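Local coordinates for suppressor protein MPT5 (Saccharomyces cerevisiae, PDB 5BZ1), which binds short sequence elements in the 3'-UTRs of target mRNAs through its Pumilio repeat domain and so regulates gene expression after transcription, at residues 302-313 and 364-375. Sequence-based numbering, arbitrary orientation.
Sequences IDIFTVNLNVLI and KIGNLIVLTKEL
Lys364 reaches past Ile302 to Asp303, a clear case of a long side chain whose carbons pack first and whose ammonium group then pairs. Its CB lies 3.8 Å from Ile302 CG2; CG stands off at 4.1 Å from Asp303 OD1, CD and CE close to 3.4 and 3.3 Å from that oxygen, and a bend at the last torsion (chi4 -66°) turns NZ onto its syn lone pair, a salt bridge of 2.7 Å. With an alanine here, Asp303 would probably be left without its charge partner and the methylenes along its carboxylate. Helices 302-307 and 364-375 run nearly parallel, their axes 17° apart, at the C-terminal end of the curved row of helical Pumilio repeats, where helix 354-375 packs on the start of the eighth. Knobs-into-holes packing joins segment 302-313 to helix 364-375: Leu368 sits among Ile302, Phe305, Thr306 and Leu309, with CD1 3.6 Å from Thr306 OG1, while Leu309, from the short helix 309-312, enters the hole formed by Leu368, Leu371, Thr372 and Leu375. With its CG anti to the backbone N (chi1 176°), Leu309 lays CD2 3.6 Å from Leu371 CB and turns CD1 to Thr372 OG1. Helix 318-326 adds Leu322 against Leu309 and Leu326 against Leu368. One water bridges Thr306 OG1, Lys364 O and Asn367 OD1, donating to only two at a time. The Thr306 hydroxyl itself donates to Ile302 O (2.6 Å), from above the carbonyl plane and opposite Thr306 N.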
loop_
_atom_site.group_PDB
_atom_site.type_symbol
_atom_site.label_atom_id
_atom_site.label_comp_id
_atom_site.label_asym_id
_atom_site.label_seq_id
_atom_site.Cartn_x
_atom_site.Cartn_y
_atom_site.Cartn_z
ATOM N N ILE A 302 4.368 -26.051 -14.384
ATOM C CA ILE A 302 4.793 -27.387 -13.977
ATOM C C ILE A 302 5.902 -27.884 -14.905
ATOM O O ILE A 302 6.868 -28.498 -14.450
ATOM C CB ILE A 302 3.616 -28.388 -13.960
ATOM C CG1 ILE A 302 2.552 -27.950 -12.955
ATOM C CG2 ILE A 302 4.094 -29.791 -13.611
ATOM C CD1 ILE A 302 1.324 -28.846 -12.919
ATOM N N ASP A 303 5.760 -27.607 -16.200
ATOM C CA ASP A 303 6.776 -27.960 -17.190
ATOM C C ASP A 303 8.122 -27.301 -16.875
ATOM O O ASP A 303 9.168 -27.944 -16.926
ATOM C CB ASP A 303 6.320 -27.553 -18.595
ATOM C CG ASP A 303 5.192 -28.423 -19.131
ATOM O OD1 ASP A 303 5.003 -29.547 -18.620
ATOM O OD2 ASP A 303 4.501 -27.981 -20.078
ATOM N N ILE A 304 8.083 -26.012 -16.550
ATOM C CA ILE A 304 9.288 -25.250 -16.244
ATOM C C ILE A 304 9.982 -25.771 -14.983
ATOM O O ILE A 304 11.197 -25.974 -14.972
ATOM C CB ILE A 304 8.967 -23.754 -16.080
ATOM C CG1 ILE A 304 8.447 -23.172 -17.397
ATOM C CG2 ILE A 304 10.188 -22.986 -15.605
ATOM C CD1 ILE A 304 7.983 -21.730 -17.287
ATOM N N PHE A 305 9.205 -25.988 -13.926
ATOM C CA PHE A 305 9.733 -26.528 -12.677
ATOM C C PHE A 305 10.246 -27.956 -12.844
ATOM O O PHE A 305 11.153 -28.381 -12.131
ATOM C CB PHE A 305 8.669 -26.472 -11.578
ATOM C CG PHE A 305 8.570 -25.138 -10.898
ATOM C CD1 PHE A 305 8.643 -25.046 -9.517
ATOM C CD2 PHE A 305 8.412 -23.972 -11.637
ATOM C CE1 PHE A 305 8.554 -23.816 -8.880
ATOM C CE2 PHE A 305 8.325 -22.739 -11.005
ATOM C CZ PHE A 305 8.397 -22.665 -9.628
ATOM N N THR A 306 9.661 -28.693 -13.782
ATOM C CA THR A 306 10.108 -30.055 -14.067
ATOM C C THR A 306 11.471 -30.041 -14.764
ATOM O O THR A 306 12.390 -30.758 -14.362
ATOM C CB THR A 306 9.082 -30.824 -14.920
ATOM O OG1 THR A 306 7.847 -30.932 -14.201
ATOM C CG2 THR A 306 9.591 -32.224 -15.251
ATOM N N VAL A 307 11.593 -29.223 -15.805
ATOM C CA VAL A 307 12.853 -29.065 -16.523
ATOM C C VAL A 307 13.971 -28.587 -15.590
ATOM O O VAL A 307 15.098 -29.082 -15.652
ATOM C CB VAL A 307 12.699 -28.097 -17.718
ATOM C CG1 VAL A 307 14.050 -27.750 -18.320
ATOM C CG2 VAL A 307 11.787 -28.700 -18.787
ATOM N N ASN A 308 13.645 -27.644 -14.711
ATOM C CA ASN A 308 14.637 -27.026 -13.835
ATOM C C ASN A 308 14.648 -27.594 -12.418
ATOM O O ASN A 308 15.154 -26.953 -11.497
ATOM C CB ASN A 308 14.417 -25.509 -13.776
ATOM C CG ASN A 308 14.595 -24.843 -15.123
ATOM O OD1 ASN A 308 15.714 -24.524 -15.529
ATOM N ND2 ASN A 308 13.490 -24.628 -15.826
ATOM N N LEU A 309 14.103 -28.798 -12.253
ATOM C CA LEU A 309 13.934 -29.411 -10.932
ATOM C C LEU A 309 15.243 -29.535 -10.154
ATOM O O LEU A 309 15.279 -29.319 -8.941
ATOM C CB LEU A 309 13.270 -30.785 -11.071
ATOM C CG LEU A 309 13.088 -31.639 -9.815
ATOM C CD1 LEU A 309 12.283 -30.909 -8.756
ATOM C CD2 LEU A 309 12.424 -32.958 -10.162
ATOM N N ASN A 310 16.316 -29.871 -10.863
ATOM C CA ASN A 310 17.614 -30.095 -10.237
ATOM C C ASN A 310 18.197 -28.853 -9.554
ATOM O O ASN A 310 18.871 -28.957 -8.526
ATOM C CB ASN A 310 18.607 -30.622 -11.269
ATOM C CG ASN A 310 19.834 -31.220 -10.629
ATOM O OD1 ASN A 310 19.738 -31.932 -9.631
ATOM N ND2 ASN A 310 21.001 -30.921 -11.188
ATOM N N VAL A 311 17.948 -27.685 -10.141
ATOM C CA VAL A 311 18.410 -26.419 -9.575
ATOM C C VAL A 311 17.503 -25.976 -8.430
ATOM O O VAL A 311 17.978 -25.566 -7.369
ATOM C CB VAL A 311 18.469 -25.316 -10.648
ATOM C CG1 VAL A 311 18.633 -23.939 -10.016
ATOM C CG2 VAL A 311 19.599 -25.590 -11.624
ATOM N N LEU A 312 16.197 -26.076 -8.656
ATOM C CA LEU A 312 15.193 -25.602 -7.706
ATOM C C LEU A 312 15.199 -26.358 -6.372
ATOM O O LEU A 312 15.123 -25.745 -5.308
ATOM C CB LEU A 312 13.803 -25.662 -8.346
ATOM C CG LEU A 312 13.546 -24.671 -9.481
ATOM C CD1 LEU A 312 12.316 -25.063 -10.278
ATOM C CD2 LEU A 312 13.384 -23.260 -8.931
ATOM N N ILE A 313 15.296 -27.684 -6.430
ATOM C CA ILE A 313 15.260 -28.509 -5.224
ATOM C C ILE A 313 16.478 -28.252 -4.335
ATOM O O ILE A 313 16.473 -28.559 -3.141
ATOM C CB ILE A 313 15.176 -30.015 -5.584
ATOM C CG1 ILE A 313 14.637 -30.827 -4.407
ATOM C CG2 ILE A 313 16.532 -30.553 -6.049
ATOM C CD1 ILE A 313 14.525 -32.314 -4.690
ATOM N N LYS A 364 1.213 -34.462 -15.342
ATOM C CA LYS A 364 2.400 -33.627 -15.176
ATOM C C LYS A 364 2.862 -33.518 -13.720
ATOM O O LYS A 364 4.064 -33.504 -13.447
ATOM C CB LYS A 364 2.166 -32.227 -15.752
ATOM C CG LYS A 364 2.140 -32.161 -17.273
ATOM C CD LYS A 364 1.970 -30.722 -17.744
ATOM C CE LYS A 364 1.903 -30.627 -19.263
ATOM N NZ LYS A 364 3.186 -31.008 -19.908
ATOM N N ILE A 365 1.916 -33.429 -12.790
ATOM C CA ILE A 365 2.271 -33.289 -11.380
ATOM C C ILE A 365 2.760 -34.627 -10.821
ATOM O O ILE A 365 3.648 -34.665 -9.967
ATOM C CB ILE A 365 1.108 -32.697 -10.533
ATOM C CG1 ILE A 365 1.649 -31.962 -9.304
ATOM C CG2 ILE A 365 0.100 -33.763 -10.125
ATOM C CD1 ILE A 365 2.304 -30.641 -9.633
ATOM N N GLY A 366 2.200 -35.721 -11.330
ATOM C CA GLY A 366 2.633 -37.052 -10.942
ATOM C C GLY A 366 4.053 -37.309 -11.407
ATOM O O GLY A 366 4.865 -37.884 -10.678
ATOM N N ASN A 367 4.352 -36.871 -12.626
ATOM C CA ASN A 367 5.692 -37.003 -13.181
ATOM C C ASN A 367 6.712 -36.190 -12.385
ATOM O O ASN A 367 7.834 -36.640 -12.150
ATOM C CB ASN A 367 5.698 -36.590 -14.657
ATOM C CG ASN A 367 7.099 -36.521 -15.243
ATOM O OD1 ASN A 367 7.518 -35.487 -15.767
ATOM N ND2 ASN A 367 7.835 -37.623 -15.147
ATOM N N LEU A 368 6.316 -34.992 -11.967
ATOM C CA LEU A 368 7.188 -34.149 -11.159
ATOM C C LEU A 368 7.464 -34.789 -9.797
ATOM O O LEU A 368 8.577 -34.708 -9.275
ATOM C CB LEU A 368 6.586 -32.752 -10.989
ATOM C CG LEU A 368 7.417 -31.742 -10.193
ATOM C CD1 LEU A 368 8.795 -31.611 -10.803
ATOM C CD2 LEU A 368 6.734 -30.387 -10.145
ATOM N N ILE A 369 6.447 -35.434 -9.233
ATOM C CA ILE A 369 6.586 -36.120 -7.953
ATOM C C ILE A 369 7.626 -37.244 -8.023
ATOM O O ILE A 369 8.485 -37.360 -7.145
ATOM C CB ILE A 369 5.233 -36.690 -7.467
ATOM C CG1 ILE A 369 4.300 -35.562 -7.015
ATOM C CG2 ILE A 369 5.438 -37.671 -6.325
ATOM C CD1 ILE A 369 4.815 -34.784 -5.819
ATOM N N VAL A 370 7.550 -38.071 -9.065
ATOM C CA VAL A 370 8.473 -39.195 -9.192
ATOM C C VAL A 370 9.905 -38.723 -9.461
ATOM O O VAL A 370 10.857 -39.304 -8.947
ATOM C CB VAL A 370 8.005 -40.255 -10.238
ATOM C CG1 VAL A 370 6.556 -40.640 -9.999
ATOM C CG2 VAL A 370 8.181 -39.755 -11.663
ATOM N N LEU A 371 10.054 -37.661 -10.250
ATOM C CA LEU A 371 11.374 -37.094 -10.508
ATOM C C LEU A 371 11.954 -36.503 -9.224
ATOM O O LEU A 371 13.155 -36.607 -8.965
ATOM C CB LEU A 371 11.315 -36.035 -11.612
ATOM C CG LEU A 371 11.059 -36.518 -13.039
ATOM C CD1 LEU A 371 11.020 -35.350 -14.011
ATOM C CD2 LEU A 371 12.121 -37.513 -13.455
ATOM N N THR A 372 11.089 -35.893 -8.419
ATOM C CA THR A 372 11.493 -35.352 -7.126
ATOM C C THR A 372 11.968 -36.464 -6.185
ATOM O O THR A 372 12.999 -36.328 -5.523
ATOM C CB THR A 372 10.350 -34.556 -6.464
ATOM O OG1 THR A 372 9.982 -33.454 -7.306
ATOM C CG2 THR A 372 10.782 -34.020 -5.116
ATOM N N LYS A 373 11.218 -37.565 -6.142
ATOM C CA LYS A 373 11.549 -38.704 -5.289
ATOM C C LYS A 373 12.910 -39.306 -5.654
ATOM O O LYS A 373 13.671 -39.706 -4.772
ATOM C CB LYS A 373 10.457 -39.777 -5.376
ATOM C CG LYS A 373 10.516 -40.834 -4.272
ATOM C CD LYS A 373 9.683 -42.070 -4.617
ATOM C CE LYS A 373 8.185 -41.787 -4.618
ATOM N NZ LYS A 373 7.539 -42.084 -3.306
ATOM N N GLU A 374 13.211 -39.362 -6.951
ATOM C CA GLU A 374 14.487 -39.894 -7.429
ATOM C C GLU A 374 15.664 -39.029 -6.971
ATOM O O GLU A 374 16.776 -39.526 -6.789
ATOM C CB GLU A 374 14.500 -39.980 -8.961
ATOM C CG GLU A 374 13.505 -40.953 -9.584
ATOM C CD GLU A 374 13.550 -40.924 -11.107
ATOM O OE1 GLU A 374 14.072 -39.934 -11.664
ATOM O OE2 GLU A 374 13.067 -41.886 -11.741
ATOM N N LEU A 375 15.406 -37.735 -6.798
ATOM C CA LEU A 375 16.447 -36.766 -6.465
ATOM C C LEU A 375 16.716 -36.662 -4.966
ATOM O O LEU A 375 17.717 -36.078 -4.552
ATOM C CB LEU A 375 16.078 -35.383 -7.009
ATOM C CG LEU A 375 16.244 -35.179 -8.511
ATOM C CD1 LEU A 375 15.886 -33.760 -8.909
ATOM C CD2 LEU A 375 17.669 -35.491 -8.901
HETATM O O HOH W 1 6.024 -32.751 -15.084
#